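Local coordinates for uracil-DNA glycosylase (Epstein-Barr virus, PDB 6LYJ), which belongs to the uracil-DNA glycosylase superfamily and folds as a single alpha/beta domain around a four-stranded parallel sheet, at residues 207-212 / 236-241; 182-187 / 244-249. One frame throughout, in Å; residues are numbered along the deposited sequence.

How the contacts relate
Contacts 1 and 2 are two successive places where helix 235-245 and the turn that follows it lean on the parallel sheet and on the loop that enters it; their centres lie about 12 Å apart. Contact 1 sets the body of the helix against the edge strand 207-211, and contact 2 sets its C-terminal turn against the loop that leads into the neighbouring strand 186-190. The two strands are hydrogen-bonded to each other, with Leu-209 N 2.8 Å from Phe-187 O and Leu-207 O 2.9 Å from Phe-187 N. Val-186 of contact 2 reaches into contact 1, its CG1 3.7 Å from Leu-209 CD1 and 3.8 Å from Ala-239 CB.

Contact 1 (207-212 / 236-241); sequences LVLTSQ and FVLANN
Leu-207 and Leu-209, on the same face of strand 207-211, meet Leu-238 and Ala-239 of helix 235-245. The short strand and helix segments run nearly antiparallel, at 176°, with their axes 9.9 Å apart at closest approach. Methyl-to-methyl packing carries most of the contact. Leu-209 stands with CG anti to its carbonyl carbon (chi1 -57°), which extends the side chain toward the helix and splits its two methyls between two neighbours. Its CD2 reaches Leu-238 CD1 at 4.0 Å, the two leucines meeting at a slant, while its CD1 lies 4.4 Å from Ala-239 CB and 4.2 Å from Ala-239 N. The small alanine lets the branch come close to the helix backbone.

A second kind of contact sets a methyl against a carbonyl: Leu-207 CD2 rests 3.8 Å from Leu-238 O. Leu-207 also touches Phe-242, one turn further along the helix.

Beside it in the sheet, strand 186-190 is hydrogen-bonded to the strand, and its Met-188 touches Ala-239. A directed link lies just outside the contact, a weak hydrogen bond between Thr-210 O and His-235 NE2. Between 207-212 and 236-241 themselves there is van der Waals packing, of methyls on methyls and on helix backbone atoms, which implies that these two segments are held together by fit rather than by polar pairing.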
loop_
_atom_site.group_PDB
_atom_site.type_symbol
_atom_site.label_atom_id
_atom_site.label_comp_id
_atom_site.label_asym_id
_atom_site.label_seq_id
_atom_site.Cartn_x
_atom_site.Cartn_y
_atom_site.Cartn_z
ATOM N N LEU A 207 18.779 8.563 4.669
ATOM C CA LEU A 207 17.729 9.562 4.553
ATOM C C LEU A 207 16.387 8.867 4.742
ATOM O O LEU A 207 16.021 7.988 3.954
ATOM C CB LEU A 207 17.790 10.261 3.198
ATOM C CG LEU A 207 16.698 11.293 2.929
ATOM C CD1 LEU A 207 16.739 12.376 3.998
ATOM C CD2 LEU A 207 16.849 11.894 1.538
ATOM N N VAL A 208 15.660 9.252 5.781
ATOM C CA VAL A 208 14.349 8.680 6.060
ATOM C C VAL A 208 13.308 9.734 5.712
ATOM O O VAL A 208 13.207 10.770 6.379
ATOM C CB VAL A 208 14.230 8.223 7.518
ATOM C CG1 VAL A 208 12.848 7.639 7.783
ATOM C CG2 VAL A 208 15.325 7.212 7.835
ATOM N N LEU A 209 12.547 9.477 4.652
ATOM C CA LEU A 209 11.511 10.382 4.179
ATOM C C LEU A 209 10.149 9.854 4.610
ATOM O O LEU A 209 9.824 8.688 4.363
ATOM C CB LEU A 209 11.568 10.525 2.656
ATOM C CG LEU A 209 12.901 11.000 2.069
ATOM C CD1 LEU A 209 12.906 10.871 0.553
ATOM C CD2 LEU A 209 13.165 12.443 2.480
ATOM N N THR A 210 9.361 10.710 5.253
ATOM C CA THR A 210 8.048 10.328 5.745
ATOM C C THR A 210 7.002 11.304 5.232
ATOM O O THR A 210 7.290 12.479 4.982
ATOM C CB THR A 210 7.994 10.295 7.279
ATOM O OG1 THR A 210 8.184 11.618 7.789
ATOM C CG2 THR A 210 9.074 9.380 7.841
ATOM N N SER A 211 5.783 10.801 5.078
ATOM C CA SER A 211 4.630 11.620 4.722
ATOM C C SER A 211 3.379 10.785 4.953
ATOM O O SER A 211 3.451 9.604 5.312
ATOM C CB SER A 211 4.704 12.111 3.273
ATOM O OG SER A 211 4.363 11.080 2.365
ATOM N N GLN A 212 2.226 11.410 4.735
ATOM C CA GLN A 212 0.981 10.663 4.709
ATOM C C GLN A 212 0.973 9.681 3.541
ATOM O O GLN A 212 1.760 9.784 2.597
ATOM C CB GLN A 212 -0.214 11.607 4.608
ATOM C CG GLN A 212 -0.544 12.300 5.911
ATOM C CD GLN A 212 -1.811 13.115 5.817
ATOM O OE1 GLN A 212 -2.161 13.617 4.751
ATOM N NE2 GLN A 212 -2.513 13.244 6.934
ATOM N N PHE A 236 10.840 11.975 -4.206
ATOM C CA PHE A 236 11.672 11.424 -5.271
ATOM C C PHE A 236 12.796 12.382 -5.659
ATOM O O PHE A 236 13.930 11.949 -5.927
ATOM C CB PHE A 236 10.793 11.076 -6.473
ATOM C CG PHE A 236 9.729 10.065 -6.155
ATOM C CD1 PHE A 236 10.017 8.710 -6.156
ATOM C CD2 PHE A 236 8.445 10.472 -5.824
ATOM C CE1 PHE A 236 9.043 7.780 -5.850
ATOM C CE2 PHE A 236 7.465 9.546 -5.515
ATOM C CZ PHE A 236 7.764 8.200 -5.528
ATOM N N VAL A 237 12.522 13.685 -5.591
ATOM C CA VAL A 237 13.567 14.682 -5.787
ATOM C C VAL A 237 14.571 14.625 -4.642
ATOM O O VAL A 237 15.785 14.621 -4.866
ATOM C CB VAL A 237 12.949 16.084 -5.930
ATOM C CG1 VAL A 237 14.037 17.154 -5.968
ATOM C CG2 VAL A 237 12.069 16.155 -7.173
ATOM N N LEU A 238 14.079 14.633 -3.398
ATOM C CA LEU A 238 14.983 14.579 -2.253
ATOM C C LEU A 238 15.835 13.317 -2.295
ATOM O O LEU A 238 17.024 13.344 -1.954
ATOM C CB LEU A 238 14.185 14.655 -0.951
ATOM C CG LEU A 238 13.439 15.971 -0.716
ATOM C CD1 LEU A 238 12.513 15.852 0.490
ATOM C CD2 LEU A 238 14.420 17.127 -0.545
ATOM N N ALA A 239 15.238 12.200 -2.716
ATOM C CA ALA A 239 15.970 10.945 -2.820
ATOM C C ALA A 239 17.116 11.063 -3.815
ATOM O O ALA A 239 18.256 10.681 -3.515
ATOM C CB ALA A 239 15.022 9.815 -3.216
ATOM N N ASN A 240 16.833 11.591 -5.017
ATOM C CA ASN A 240 17.917 11.725 -5.989
ATOM C C ASN A 240 18.964 12.745 -5.543
ATOM O O ASN A 240 20.155 12.560 -5.822
ATOM C CB ASN A 240 17.367 12.093 -7.366
ATOM C CG ASN A 240 17.019 10.869 -8.198
ATOM O OD1 ASN A 240 17.482 9.764 -7.913
ATOM N ND2 ASN A 240 16.217 11.064 -9.240
ATOM N N ASN A 241 18.555 13.818 -4.859
ATOM C CA ASN A 241 19.537 14.748 -4.301
ATOM C C ASN A 241 20.465 14.038 -3.325
ATOM O O ASN A 241 21.685 14.242 -3.346
ATOM C CB ASN A 241 18.844 15.924 -3.611
ATOM C CG ASN A 241 18.117 16.829 -4.583
ATOM O OD1 ASN A 241 18.339 16.768 -5.793
ATOM N ND2 ASN A 241 17.258 17.694 -4.055
#

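Contact 2 (182-187 / 244-249); sequences LKACVF and REKGLG
The backbones of 182-187 and 244-249 come nearest at Ala-184 and Lys-246, whose CA atoms are 7.1 Å apart, where the loop entering strand 186-190 passes the end of helix 235-245. Both residues aim their CB atoms across the gap. Ala-184 CB abuts the first methylenes of the lysine, 3.8 Å from Lys-246 CG and 4.1 Å from Lys-246 CB, with Lys-246 CD also close. The lysine chain bends at its second torsion (chi2 -64°) and is extended beyond it, which lays those methylenes against the alanine and carries the amine past it, to within reach of a water on Lys-183 O. This water lies 2.9 Å from Lys-183 O, probably donating to it, and accepts a weak bond from Lys-246 NZ at 3.3 Å, a loose bridge at the surface.

Leu-248 comes in beside the lysine and sets its CD1 3.9 Å from Ala-184 O, so Ala-184 is touched through both its methyl and its carbonyl. Phe-242 of the helix packs on Ala-184 as well, while Leu-243 touches Leu-248. Arg-244 is tied to its own side of the contact by a salt bridge to Glu-250 and a hydrogen bond to Asn-241.

The turn that presents Lys-246 and Leu-248 is a Schellman motif. Gly-247, at positive phi (76°), is its C-prime residue; Gly-247 N bonds to Arg-244 O at 3.1 Å, and Leu-248 N bonds to Leu-243 O. This helix stop places apolar atoms from both sides of the glycine against the segment entering strand 186-190, a surface packing of a helix end on the loop that enters an inner strand of the alpha/beta fold of the uracil-DNA glycosylase superfamily.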
loop_
_atom_site.group_PDB
_atom_site.type_symbol
_atom_site.label_atom_id
_atom_site.label_comp_id
_atom_site.label_asym_id
_atom_site.label_seq_id
_atom_site.Cartn_x
_atom_site.Cartn_y
_atom_site.Cartn_z
ATOM N N LEU A 182 24.059 -1.297 4.275
ATOM C CA LEU A 182 24.229 -0.318 3.211
ATOM C C LEU A 182 24.885 0.945 3.752
ATOM O O LEU A 182 24.571 1.406 4.852
ATOM C CB LEU A 182 22.880 0.022 2.573
ATOM C CG LEU A 182 22.164 -1.133 1.865
ATOM C CD1 LEU A 182 20.812 -0.679 1.333
ATOM C CD2 LEU A 182 23.028 -1.705 0.744
ATOM N N LYS A 183 25.810 1.501 2.965
ATOM C CA LYS A 183 26.499 2.720 3.375
ATOM C C LYS A 183 25.573 3.931 3.325
ATOM O O LYS A 183 25.616 4.789 4.215
ATOM C CB LYS A 183 27.727 2.944 2.492
ATOM C CG LYS A 183 28.566 4.154 2.866
ATOM C CD LYS A 183 29.749 4.316 1.917
ATOM C CE LYS A 183 30.650 5.460 2.353
ATOM N NZ LYS A 183 31.906 5.516 1.554
ATOM N N ALA A 184 24.731 4.016 2.298
ATOM C CA ALA A 184 23.856 5.169 2.109
ATOM C C ALA A 184 22.630 4.724 1.333
ATOM O O ALA A 184 22.756 4.191 0.224
ATOM C CB ALA A 184 24.583 6.294 1.368
ATOM N N CYS A 185 21.450 4.977 1.894
ATOM C CA CYS A 185 20.206 4.498 1.312
ATOM C C CYS A 185 19.086 5.460 1.681
ATOM O O CYS A 185 19.142 6.123 2.718
ATOM C CB CYS A 185 19.892 3.079 1.794
ATOM S SG CYS A 185 18.530 2.272 0.941
ATOM N N VAL A 186 18.075 5.544 0.809
ATOM C CA VAL A 186 16.862 6.318 1.067
ATOM C C VAL A 186 15.738 5.363 1.443
ATOM O O VAL A 186 15.575 4.303 0.824
ATOM C CB VAL A 186 16.467 7.174 -0.154
ATOM C CG1 VAL A 186 15.209 7.988 0.144
ATOM C CG2 VAL A 186 17.612 8.085 -0.575
ATOM N N PHE A 187 14.968 5.729 2.468
ATOM C CA PHE A 187 13.807 4.967 2.919
ATOM C C PHE A 187 12.581 5.870 2.868
ATOM O O PHE A 187 12.561 6.926 3.509
ATOM C CB PHE A 187 14.008 4.425 4.339
ATOM C CG PHE A 187 15.129 3.426 4.460
ATOM C CD1 PHE A 187 16.453 3.843 4.483
ATOM C CD2 PHE A 187 14.858 2.071 4.549
ATOM C CE1 PHE A 187 17.485 2.925 4.593
ATOM C CE2 PHE A 187 15.884 1.148 4.657
ATOM C CZ PHE A 187 17.198 1.576 4.681
ATOM N N ARG A 244 22.895 11.792 -5.242
ATOM C CA ARG A 244 23.940 12.587 -5.877
ATOM C C ARG A 244 24.970 13.045 -4.852
ATOM O O ARG A 244 26.179 12.988 -5.102
ATOM C CB ARG A 244 23.340 13.799 -6.590
ATOM C CG ARG A 244 24.391 14.638 -7.314
ATOM C CD ARG A 244 23.789 15.739 -8.183
ATOM N NE ARG A 244 22.874 16.604 -7.444
ATOM C CZ ARG A 244 21.550 16.539 -7.508
ATOM N NH1 ARG A 244 20.811 17.386 -6.804
ATOM N NH2 ARG A 244 20.966 15.631 -8.277
ATOM N N GLU A 245 24.500 13.497 -3.685
ATOM C CA GLU A 245 25.406 13.933 -2.624
ATOM C C GLU A 245 26.332 12.806 -2.172
ATOM O O GLU A 245 27.498 13.049 -1.837
ATOM C CB GLU A 245 24.592 14.475 -1.449
ATOM C CG GLU A 245 25.392 14.767 -0.191
ATOM C CD GLU A 245 24.503 14.982 1.019
ATOM O OE1 GLU A 245 24.893 14.554 2.125
ATOM O OE2 GLU A 245 23.410 15.568 0.861
ATOM N N LYS A 246 25.840 11.570 -2.155
ATOM C CA LYS A 246 26.642 10.440 -1.705
ATOM C C LYS A 246 27.446 9.799 -2.833
ATOM O O LYS A 246 28.083 8.763 -2.613
ATOM C CB LYS A 246 25.747 9.389 -1.044
ATOM C CG LYS A 246 25.050 9.867 0.222
ATOM C CD LYS A 246 26.054 10.194 1.313
ATOM C CE LYS A 246 25.355 10.510 2.628
ATOM N NZ LYS A 246 26.334 10.710 3.735
ATOM N N GLY A 247 27.435 10.392 -4.026
ATOM C CA GLY A 247 28.194 9.877 -5.149
ATOM C C GLY A 247 27.613 8.652 -5.814
ATOM O O GLY A 247 28.344 7.919 -6.486
ATOM N N LEU A 248 26.319 8.403 -5.648
ATOM C CA LEU A 248 25.656 7.262 -6.254
ATOM C C LEU A 248 24.872 7.713 -7.482
ATOM O O LEU A 248 24.484 8.878 -7.597
ATOM C CB LEU A 248 24.729 6.576 -5.249
ATOM C CG LEU A 248 25.417 6.106 -3.963
ATOM C CD1 LEU A 248 24.433 5.406 -3.042
ATOM C CD2 LEU A 248 26.603 5.201 -4.278
ATOM N N GLY A 249 24.671 6.789 -8.418
ATOM C CA GLY A 249 23.869 7.102 -9.589
ATOM C C GLY A 249 22.418 7.351 -9.211
ATOM O O GLY A 249 21.816 6.604 -8.437
HETATM O O HOH W 1 25.409 7.688 4.678
#